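Local coordinates for Tat (Twin-arginine translocation) pathway signal sequence containing protein (Mycobacterium tuberculosis, PDB 5IMU) that is of unknown function but probably carries a twin-arginine export signal in its full-length form and, in this C-terminal fragment, binds a potassium ion, at residues T43-A51 and A77-A85. Residues are numbered along the deposited sequence; the frame is centred on the assembly and turned at random.
Sequences TTLLVTDLA and ADVIDLLGA
V47 lays its CG2 methyl against helix 79-83, where it meets a backbone oxygen and three side chains: V79 O lies 3.7 Å away, L83 CD2 4.0 Å, and V79 CB and L82 CB slightly farther. Beside it, L45 and L83 run past each other in opposite directions. Chi1 of 178° puts CG of L45 anti to the backbone N and toward the helix, and chi2 then turns CD2 onto its C-terminal end, 3.4 Å from L83 O, while L83 CD2 lies 3.7 Å from L45 O. At the other end L82 CD1 approaches T48 O at 3.6 Å and touches the CA of D49. No direct hydrogen bond joins the segments; the close part is apolar carbon against carbon and carbonyl oxygen.

The axes approach to 8.0 Å at 144°, which places this short helix roughly antiparallel on one face of the mixed four-stranded sheet in the DUF5632 region, an alpha/beta/alpha sandwich. Helix 6-27 takes the opposite face, receiving L46, and the helix-side layer continues onto A34 of the adjacent strand through V79 and L83. T44, on the same strand, belongs to the potassium site with N64 and T66.

Toward the helix start the contact becomes partly exposed and hydrated. D49 OD2 accepts from two waters; one, at 2.7 Å from OD2, accepts from V79 N, and the other donates to A77 O. OD1 is engaged by Y178. D49 N is buried against V79 CG1 without a hydrogen-bonding partner. D78 is the N-cap residue; its OD1 accepts from D81 N, which sits 43° out of the carboxylate plane.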
# COMPACT_ATOMS: atom_id res chain seq x y z
N THR A 43 -6.34 -9.46 15.62
CA THR A 43 -5.68 -9.07 14.37
C THR A 43 -6.73 -8.56 13.38
O THR A 43 -7.61 -9.31 12.96
CB THR A 43 -4.91 -10.24 13.77
OG1 THR A 43 -3.92 -10.69 14.71
CG2 THR A 43 -4.22 -9.82 12.48
N THR A 44 -6.61 -7.29 13.01
CA THR A 44 -7.47 -6.68 11.99
C THR A 44 -6.68 -6.58 10.69
O THR A 44 -5.69 -5.84 10.62
CB THR A 44 -7.97 -5.31 12.43
OG1 THR A 44 -8.70 -5.43 13.66
CG2 THR A 44 -8.88 -4.71 11.37
N LEU A 45 -7.11 -7.32 9.68
CA LEU A 45 -6.44 -7.36 8.38
C LEU A 45 -7.11 -6.39 7.42
O LEU A 45 -8.34 -6.37 7.32
CB LEU A 45 -6.48 -8.78 7.81
CG LEU A 45 -5.87 -9.01 6.43
CD1 LEU A 45 -4.36 -8.79 6.47
CD2 LEU A 45 -6.20 -10.40 5.93
N LEU A 46 -6.31 -5.60 6.71
CA LEU A 46 -6.80 -4.60 5.77
C LEU A 46 -6.19 -4.84 4.40
O LEU A 46 -4.97 -5.03 4.28
CB LEU A 46 -6.46 -3.18 6.25
CG LEU A 46 -6.87 -2.05 5.31
CD1 LEU A 46 -8.38 -2.01 5.12
CD2 LEU A 46 -6.36 -0.72 5.82
N VAL A 47 -7.04 -4.85 3.37
CA VAL A 47 -6.59 -5.15 2.01
C VAL A 47 -7.26 -4.21 1.01
O VAL A 47 -8.33 -3.65 1.26
CB VAL A 47 -6.90 -6.61 1.61
CG1 VAL A 47 -6.27 -7.60 2.59
CG2 VAL A 47 -8.40 -6.83 1.49
N THR A 48 -6.58 -4.04 -0.13
CA THR A 48 -7.19 -3.62 -1.38
C THR A 48 -6.72 -4.59 -2.45
O THR A 48 -5.69 -5.25 -2.30
CB THR A 48 -6.82 -2.18 -1.76
OG1 THR A 48 -7.36 -1.87 -3.05
CG2 THR A 48 -5.30 -2.01 -1.80
N ASP A 49 -7.48 -4.69 -3.54
CA ASP A 49 -7.12 -5.58 -4.64
C ASP A 49 -6.31 -4.87 -5.72
O ASP A 49 -6.18 -5.40 -6.83
CB ASP A 49 -8.37 -6.23 -5.23
CG ASP A 49 -9.33 -5.23 -5.85
OD1 ASP A 49 -9.13 -4.00 -5.68
OD2 ASP A 49 -10.29 -5.67 -6.52
N LEU A 50 -5.77 -3.69 -5.42
CA LEU A 50 -4.97 -2.95 -6.40
C LEU A 50 -3.78 -3.78 -6.87
O LEU A 50 -3.49 -3.82 -8.07
CB LEU A 50 -4.50 -1.63 -5.79
CG LEU A 50 -3.62 -0.71 -6.64
CD1 LEU A 50 -4.36 -0.21 -7.88
CD2 LEU A 50 -3.10 0.46 -5.81
N ALA A 51 -3.09 -4.44 -5.95
CA ALA A 51 -1.91 -5.22 -6.31
C ALA A 51 -1.56 -6.27 -5.26
O ALA A 51 -0.49 -6.20 -4.64
CB ALA A 51 -0.71 -4.30 -6.54
N ALA A 77 -8.14 -12.25 -7.64
CA ALA A 77 -8.70 -12.35 -6.30
C ALA A 77 -9.29 -11.01 -5.88
O ALA A 77 -8.62 -9.98 -5.96
CB ALA A 77 -7.63 -12.80 -5.30
N ASP A 78 -10.55 -11.03 -5.44
CA ASP A 78 -11.20 -9.82 -4.98
C ASP A 78 -10.88 -9.59 -3.50
O ASP A 78 -10.21 -10.39 -2.85
CB ASP A 78 -12.71 -9.90 -5.23
CG ASP A 78 -13.42 -10.84 -4.27
OD1 ASP A 78 -12.80 -11.81 -3.80
OD2 ASP A 78 -14.62 -10.60 -3.99
N VAL A 79 -11.37 -8.47 -2.96
CA VAL A 79 -11.03 -8.09 -1.59
C VAL A 79 -11.54 -9.12 -0.59
O VAL A 79 -10.91 -9.35 0.45
CB VAL A 79 -11.57 -6.68 -1.27
CG1 VAL A 79 -10.80 -5.64 -2.07
CG2 VAL A 79 -13.06 -6.60 -1.56
N ILE A 80 -12.67 -9.76 -0.88
CA ILE A 80 -13.19 -10.78 0.03
C ILE A 80 -12.25 -11.99 0.04
O ILE A 80 -11.88 -12.49 1.11
CB ILE A 80 -14.62 -11.19 -0.37
CG1 ILE A 80 -15.49 -9.95 -0.55
CG2 ILE A 80 -15.21 -12.10 0.69
CD1 ILE A 80 -15.59 -9.08 0.67
N ASP A 81 -11.85 -12.46 -1.14
CA ASP A 81 -10.90 -13.57 -1.23
C ASP A 81 -9.58 -13.22 -0.55
O ASP A 81 -8.97 -14.07 0.11
CB ASP A 81 -10.65 -13.94 -2.69
CG ASP A 81 -11.84 -14.62 -3.33
OD1 ASP A 81 -11.74 -14.99 -4.52
OD2 ASP A 81 -12.88 -14.80 -2.65
N LEU A 82 -9.12 -11.97 -0.69
CA LEU A 82 -7.83 -11.59 -0.13
C LEU A 82 -7.83 -11.61 1.39
O LEU A 82 -6.79 -11.84 2.01
CB LEU A 82 -7.43 -10.20 -0.64
CG LEU A 82 -6.99 -10.11 -2.10
CD1 LEU A 82 -6.75 -8.66 -2.51
CD2 LEU A 82 -5.73 -10.94 -2.33
N LEU A 83 -8.99 -11.37 2.02
CA LEU A 83 -9.06 -11.40 3.48
C LEU A 83 -8.78 -12.78 4.04
O LEU A 83 -8.30 -12.91 5.17
CB LEU A 83 -10.43 -10.91 3.95
CG LEU A 83 -10.72 -9.41 3.99
CD1 LEU A 83 -12.11 -9.17 4.54
CD2 LEU A 83 -9.68 -8.70 4.83
N GLY A 84 -9.09 -13.83 3.28
CA GLY A 84 -8.94 -15.17 3.81
C GLY A 84 -9.94 -15.45 4.92
O GLY A 84 -11.08 -14.98 4.90
N ALA A 85 -9.49 -16.21 5.91
CA ALA A 85 -10.36 -16.66 7.00
C ALA A 85 -10.47 -15.58 8.07
O ALA A 85 -9.48 -15.23 8.71
CB ALA A 85 -9.83 -17.96 7.59
O HOH W 1 -12.34 -6.62 -5.06
O HOH W 2 -9.97 -8.02 -7.97